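Local atomic coordinates of methionyl-tRNA formyltransferase (Clostridium thermocellum, PDB entry 1ZGH), a protein that probably transfers a formyl group from 10-formyltetrahydrofolate to the amino group of the methionine carried by initiator tRNA. Residues 36-41 with 83-88; 100-105 with 133-138. One frame throughout, in Å; residues are numbered along the deposited sequence.

Contact 1 (36-41 with 83-88); sequences ATTKSW and FPHWSW
H85 swings its CG anti to the backbone N (chi1 -176°), and T38 holds OG1 between its backbone N and carbonyl carbon (chi1 62°); together these torsions bring the T38 hydroxyl to the edge of the imidazole, close to its plane. H85 ND1 donates to T38 OG1 at 3.1 Å, and T38 OG1 in turn donates to S87 OG at 3.2 Å. The backbones add a bond from T38 N to H85 O of 2.9 Å, while a weak one of 3.3 Å runs from H85 N to T37 OG1. Ahead of this polar end, A36 CB lies over one face of the W86 six-membered ring, 4.0 Å from its centroid in a CH-pi contact, and reaches F83 CE2 at 3.7 Å. W88 CE3 rests on the opposite face of the indole. K39, the N-cap residue of helix 40-52, brings CG near H85 ND1, but its NZ bonds to E221 O. With ND1 acting as donor and OG1 both accepting and donating, the bonds fix the rotation of the imidazole and the hydroxyl and join the turn between strand 31-36 and helix 40-52 to the loop after strand 80-83.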
loop_
_atom_site.group_PDB
_atom_site.type_symbol
_atom_site.label_atom_id
_atom_site.label_comp_id
_atom_site.label_asym_id
_atom_site.label_seq_id
_atom_site.Cartn_x
_atom_site.Cartn_y
_atom_site.Cartn_z
ATOM N N ALA A 36 6.543 8.028 -7.482
ATOM C CA ALA A 36 7.384 6.860 -7.262
ATOM C C ALA A 36 6.499 5.731 -6.760
ATOM O O ALA A 36 5.891 5.817 -5.703
ATOM C CB ALA A 36 8.504 7.195 -6.273
ATOM N N THR A 37 6.354 4.691 -7.554
ATOM C CA THR A 37 5.435 3.605 -7.161
ATOM C C THR A 37 5.865 2.299 -7.796
ATOM O O THR A 37 6.514 2.291 -8.864
ATOM C CB THR A 37 3.980 3.949 -7.596
ATOM O OG1 THR A 37 3.033 3.090 -6.937
ATOM C CG2 THR A 37 3.830 3.877 -9.150
ATOM N N THR A 38 5.447 1.209 -7.154
ATOM C CA THR A 38 5.518 -0.119 -7.714
ATOM C C THR A 38 4.115 -0.744 -7.743
ATOM O O THR A 38 3.139 -0.168 -7.239
ATOM C CB THR A 38 6.497 -0.974 -6.893
ATOM O OG1 THR A 38 6.000 -1.070 -5.583
ATOM C CG2 THR A 38 7.845 -0.299 -6.851
ATOM N N LYS A 39 4.065 -1.927 -8.343
ATOM C CA LYS A 39 2.862 -2.727 -8.644
ATOM C C LYS A 39 2.242 -2.287 -9.939
ATOM O O LYS A 39 2.114 -1.090 -10.215
ATOM C CB LYS A 39 1.826 -2.746 -7.534
ATOM C CG LYS A 39 2.378 -3.141 -6.166
ATOM C CD LYS A 39 3.004 -4.577 -6.119
ATOM C CE LYS A 39 3.166 -5.009 -4.680
ATOM N NZ LYS A 39 3.796 -6.364 -4.517
ATOM N N SER A 40 1.876 -3.265 -10.757
ATOM C CA SER A 40 1.407 -3.001 -12.100
ATOM C C SER A 40 0.252 -1.989 -12.136
ATOM O O SER A 40 0.207 -1.121 -13.003
ATOM C CB SER A 40 0.993 -4.336 -12.774
ATOM O OG SER A 40 -0.086 -4.951 -12.093
ATOM N N TRP A 41 -0.706 -2.104 -11.213
ATOM C CA TRP A 41 -1.909 -1.234 -11.284
ATOM C C TRP A 41 -1.531 0.238 -10.981
ATOM O O TRP A 41 -2.059 1.162 -11.583
ATOM C CB TRP A 41 -3.037 -1.752 -10.370
ATOM C CG TRP A 41 -2.612 -1.976 -8.940
ATOM C CD1 TRP A 41 -2.576 -1.057 -7.950
ATOM C CD2 TRP A 41 -2.109 -3.193 -8.374
ATOM N NE1 TRP A 41 -2.113 -1.623 -6.780
ATOM C CE2 TRP A 41 -1.790 -2.929 -7.025
ATOM C CE3 TRP A 41 -1.924 -4.484 -8.872
ATOM C CZ2 TRP A 41 -1.330 -3.922 -6.166
ATOM C CZ3 TRP A 41 -1.424 -5.447 -8.040
ATOM C CH2 TRP A 41 -1.139 -5.168 -6.702
ATOM N N PHE A 83 4.099 8.879 -3.325
ATOM C CA PHE A 83 4.385 7.448 -3.220
ATOM C C PHE A 83 3.072 6.629 -3.044
ATOM O O PHE A 83 2.661 6.404 -1.921
ATOM C CB PHE A 83 5.293 7.204 -2.012
ATOM C CG PHE A 83 6.660 7.831 -2.104
ATOM C CD1 PHE A 83 6.871 9.176 -1.753
ATOM C CD2 PHE A 83 7.745 7.077 -2.503
ATOM C CE1 PHE A 83 8.148 9.744 -1.809
ATOM C CE2 PHE A 83 9.018 7.634 -2.585
ATOM C CZ PHE A 83 9.227 8.959 -2.224
ATOM N N PRO A 84 2.364 6.272 -4.136
ATOM C CA PRO A 84 1.162 5.425 -3.975
ATOM C C PRO A 84 1.436 4.076 -3.331
ATOM O O PRO A 84 0.657 3.634 -2.482
ATOM C CB PRO A 84 0.672 5.250 -5.396
ATOM C CG PRO A 84 1.185 6.452 -6.111
ATOM C CD PRO A 84 2.526 6.721 -5.528
ATOM N N HIS A 85 2.544 3.456 -3.725
ATOM C CA HIS A 85 3.074 2.287 -3.064
ATOM C C HIS A 85 4.570 2.179 -3.280
ATOM O O HIS A 85 5.068 2.130 -4.406
ATOM C CB HIS A 85 2.422 0.979 -3.597
ATOM C CG HIS A 85 2.903 -0.232 -2.847
ATOM N ND1 HIS A 85 3.977 -0.989 -3.260
ATOM C CD2 HIS A 85 2.572 -0.703 -1.625
ATOM C CE1 HIS A 85 4.232 -1.926 -2.366
ATOM N NE2 HIS A 85 3.388 -1.779 -1.362
ATOM N N TRP A 86 5.320 2.146 -2.210
ATOM C CA TRP A 86 6.758 2.106 -2.347
ATOM C C TRP A 86 7.352 1.211 -1.286
ATOM O O TRP A 86 7.123 1.394 -0.097
ATOM C CB TRP A 86 7.326 3.510 -2.225
ATOM C CG TRP A 86 8.761 3.688 -2.640
ATOM C CD1 TRP A 86 9.809 3.939 -1.816
ATOM C CD2 TRP A 86 9.287 3.677 -3.972
ATOM N NE1 TRP A 86 10.963 4.062 -2.540
ATOM C CE2 TRP A 86 10.670 3.922 -3.872
ATOM C CE3 TRP A 86 8.718 3.502 -5.250
ATOM C CZ2 TRP A 86 11.503 3.982 -4.983
ATOM C CZ3 TRP A 86 9.559 3.551 -6.365
ATOM C CH2 TRP A 86 10.932 3.795 -6.221
ATOM N N SER A 87 8.249 0.366 -1.754
ATOM C CA SER A 87 8.713 -0.812 -1.046
ATOM C C SER A 87 9.925 -0.525 -0.158
ATOM O O SER A 87 10.102 -1.144 0.900
ATOM C CB SER A 87 9.037 -1.870 -2.121
ATOM O OG SER A 87 8.248 -1.609 -3.311
ATOM N N TRP A 88 10.747 0.424 -0.570
ATOM C CA TRP A 88 12.010 0.678 0.087
ATOM C C TRP A 88 11.990 1.900 1.013
ATOM O O TRP A 88 11.103 2.745 0.922
ATOM C CB TRP A 88 13.082 0.833 -0.973
ATOM C CG TRP A 88 13.119 -0.331 -1.910
ATOM C CD1 TRP A 88 13.722 -1.558 -1.690
ATOM C CD2 TRP A 88 12.521 -0.405 -3.208
ATOM N NE1 TRP A 88 13.539 -2.372 -2.782
ATOM C CE2 TRP A 88 12.811 -1.692 -3.729
ATOM C CE3 TRP A 88 11.791 0.495 -3.995
ATOM C CZ2 TRP A 88 12.379 -2.099 -4.994
ATOM C CZ3 TRP A 88 11.376 0.094 -5.257
ATOM C CH2 TRP A 88 11.675 -1.191 -5.746
#

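Contact 2 (100-105 with 133-138); sequences CVVFHM and IKVDGG
The flat groups that meet between C100-V102 and I133-V135 are peptide units. The V102 carbonyl receives I133 N, with 2.9 Å between I133 N and V102 O, and the I133 carbonyl receives V102 N, with 3.0 Å between V102 N and I133 O. These two bonds make V102 and I133 an antiparallel hydrogen-bonded pair. V135 N, just past the end of strand 127-134, still bonds C100 O at 2.9 Å. V101 and K134, between these bonds, form a non-hydrogen-bonded pair, and their CA atoms point C-H groups at oxygens across the gap, with K134 CA 3.3 Å from C100 O.

V102 and I133 share one face of the sheet, and V135, in the loop just beyond the strand, points back toward residues 100-102. V102 CG2 touches V135 CG2 at 3.5 Å, the two side chains crossing at a slant. C100 CB lies beside the same methyl of V135, 3.7 Å from its CG2. I133 sets CG1 between its backbone N and carbonyl carbon (chi1 69°), which brings it alongside V102 CB at 4.1 Å.

Beyond V135 the chain turns: D136 OD1 accepts G138 N from above the carboxylate plane in an Asx turn and also bonds T141 OG1.

Strand 100-104 is the last of four parallel strands in the mixed sheet of the formyltransferase domain, and strand 127-134 runs antiparallel beside it. On the flank of strand 80-83, C100 packs on I81. The face bearing V101 and K134 meets F145 of strand 144-151, and V101 also reaches L175 of helix 156-178, while F103 packs on I167 and I172 of that helix.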
loop_
_atom_site.group_PDB
_atom_site.type_symbol
_atom_site.label_atom_id
_atom_site.label_comp_id
_atom_site.label_asym_id
_atom_site.label_seq_id
_atom_site.Cartn_x
_atom_site.Cartn_y
_atom_site.Cartn_z
ATOM N N CYS A 100 7.685 14.894 0.480
ATOM C CA CYS A 100 7.397 13.518 0.142
ATOM C C CYS A 100 6.066 13.147 0.758
ATOM O O CYS A 100 5.876 13.350 1.954
ATOM C CB CYS A 100 8.513 12.602 0.634
ATOM S SG CYS A 100 10.057 12.777 -0.258
ATOM N N VAL A 101 5.172 12.588 -0.064
ATOM C CA VAL A 101 3.821 12.209 0.336
ATOM C C VAL A 101 3.606 10.697 0.219
ATOM O O VAL A 101 3.606 10.141 -0.868
ATOM C CB VAL A 101 2.765 12.934 -0.522
ATOM C CG1 VAL A 101 1.368 12.697 0.026
ATOM C CG2 VAL A 101 3.097 14.421 -0.586
ATOM N N VAL A 102 3.457 10.044 1.353
ATOM C CA VAL A 102 3.104 8.628 1.410
ATOM C C VAL A 102 1.608 8.480 1.673
ATOM O O VAL A 102 1.014 9.286 2.366
ATOM C CB VAL A 102 3.965 7.929 2.498
ATOM C CG1 VAL A 102 3.301 6.651 3.046
ATOM C CG2 VAL A 102 5.317 7.624 1.927
ATOM N N PHE A 103 1.018 7.412 1.137
ATOM C CA PHE A 103 -0.399 7.117 1.280
ATOM C C PHE A 103 -0.536 5.859 2.103
ATOM O O PHE A 103 -0.307 4.763 1.595
ATOM C CB PHE A 103 -1.023 6.963 -0.109
ATOM C CG PHE A 103 -1.043 8.232 -0.881
ATOM C CD1 PHE A 103 0.035 8.600 -1.659
ATOM C CD2 PHE A 103 -2.131 9.088 -0.808
ATOM C CE1 PHE A 103 0.008 9.772 -2.366
ATOM C CE2 PHE A 103 -2.160 10.248 -1.530
ATOM C CZ PHE A 103 -1.101 10.597 -2.298
ATOM N N HIS A 104 -0.835 6.014 3.394
ATOM C CA HIS A 104 -0.779 4.892 4.334
ATOM C C HIS A 104 -2.203 4.502 4.728
ATOM O O HIS A 104 -2.984 5.345 5.145
ATOM C CB HIS A 104 0.095 5.256 5.523
ATOM C CG HIS A 104 0.154 4.210 6.583
ATOM N ND1 HIS A 104 1.002 3.127 6.520
ATOM C CD2 HIS A 104 -0.537 4.081 7.742
ATOM C CE1 HIS A 104 0.839 2.381 7.599
ATOM N NE2 HIS A 104 -0.081 2.945 8.365
HETATM N N MSE A 105 -2.559 3.231 4.534
HETATM C CA MSE A 105 -3.980 2.839 4.588
HETATM C C MSE A 105 -4.525 2.567 5.978
HETATM O O MSE A 105 -5.355 1.680 6.171
HETATM C CB MSE A 105 -4.267 1.658 3.646
HETATM C CG MSE A 105 -3.639 0.358 4.002
HETATM SE SE MSE A 105 -4.639 -1.109 3.016
HETATM C CE MSE A 105 -4.345 -0.524 1.229
ATOM N N ILE A 133 0.295 11.496 4.089
ATOM C CA ILE A 133 1.196 12.060 5.099
ATOM C C ILE A 133 2.532 12.509 4.537
ATOM O O ILE A 133 3.015 11.971 3.543
ATOM C CB ILE A 133 1.489 11.060 6.235
ATOM C CG1 ILE A 133 2.338 9.887 5.728
ATOM C CG2 ILE A 133 0.179 10.574 6.832
ATOM C CD1 ILE A 133 2.728 8.901 6.806
ATOM N N LYS A 134 3.117 13.504 5.193
ATOM C CA LYS A 134 4.408 14.039 4.814
ATOM C C LYS A 134 5.473 13.219 5.510
ATOM O O LYS A 134 5.543 13.194 6.747
ATOM C CB LYS A 134 4.546 15.505 5.248
ATOM C CG LYS A 134 5.752 16.186 4.613
ATOM C CD LYS A 134 5.926 17.590 5.076
ATOM C CE LYS A 134 7.212 18.174 4.517
ATOM N NZ LYS A 134 7.202 19.662 4.618
ATOM N N VAL A 135 6.314 12.571 4.734
ATOM C CA VAL A 135 7.392 11.743 5.275
ATOM C C VAL A 135 8.340 12.579 6.166
ATOM O O VAL A 135 8.782 13.662 5.758
ATOM C CB VAL A 135 8.167 11.109 4.114
ATOM C CG1 VAL A 135 9.328 10.270 4.603
ATOM C CG2 VAL A 135 7.193 10.275 3.257
ATOM N N ASP A 136 8.633 12.081 7.369
ATOM C CA ASP A 136 9.515 12.800 8.314
ATOM C C ASP A 136 10.587 11.900 8.923
ATOM O O ASP A 136 11.187 12.258 9.942
ATOM C CB ASP A 136 8.693 13.410 9.448
ATOM C CG ASP A 136 8.003 12.338 10.323
ATOM O OD1 ASP A 136 8.131 11.118 10.046
ATOM O OD2 ASP A 136 7.317 12.726 11.284
ATOM N N GLY A 137 10.819 10.729 8.345
ATOM C CA GLY A 137 11.856 9.839 8.883
ATOM C C GLY A 137 11.462 8.869 10.007
ATOM O O GLY A 137 12.124 7.834 10.185
ATOM N N GLY A 138 10.423 9.200 10.783
ATOM C CA GLY A 138 9.827 8.236 11.724
ATOM C C GLY A 138 8.887 7.277 11.010
ATOM O O GLY A 138 8.527 7.489 9.847
#

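From the N terminus, strand 31-36 leads into contact 1, which closes a loop holding helix 40-52, strand 57-62, helix 70-76 and strand 80-83, so that the ends of two adjacent parallel strands meet. The chain then passes through helix 92-95 into strand 100-104, and contact 2 closes a second loop when strand 127-134 returns antiparallel to it. The contacts are in series, neither nested nor crossed, with centres about 13 Å apart. F83 joins them: its N lies 2.8 Å from V101 O, a probable hydrogen bond, and its side chain packs on C100 and V102. Together they tie the parallel part of the sheet to its first antiparallel strand, 127-134.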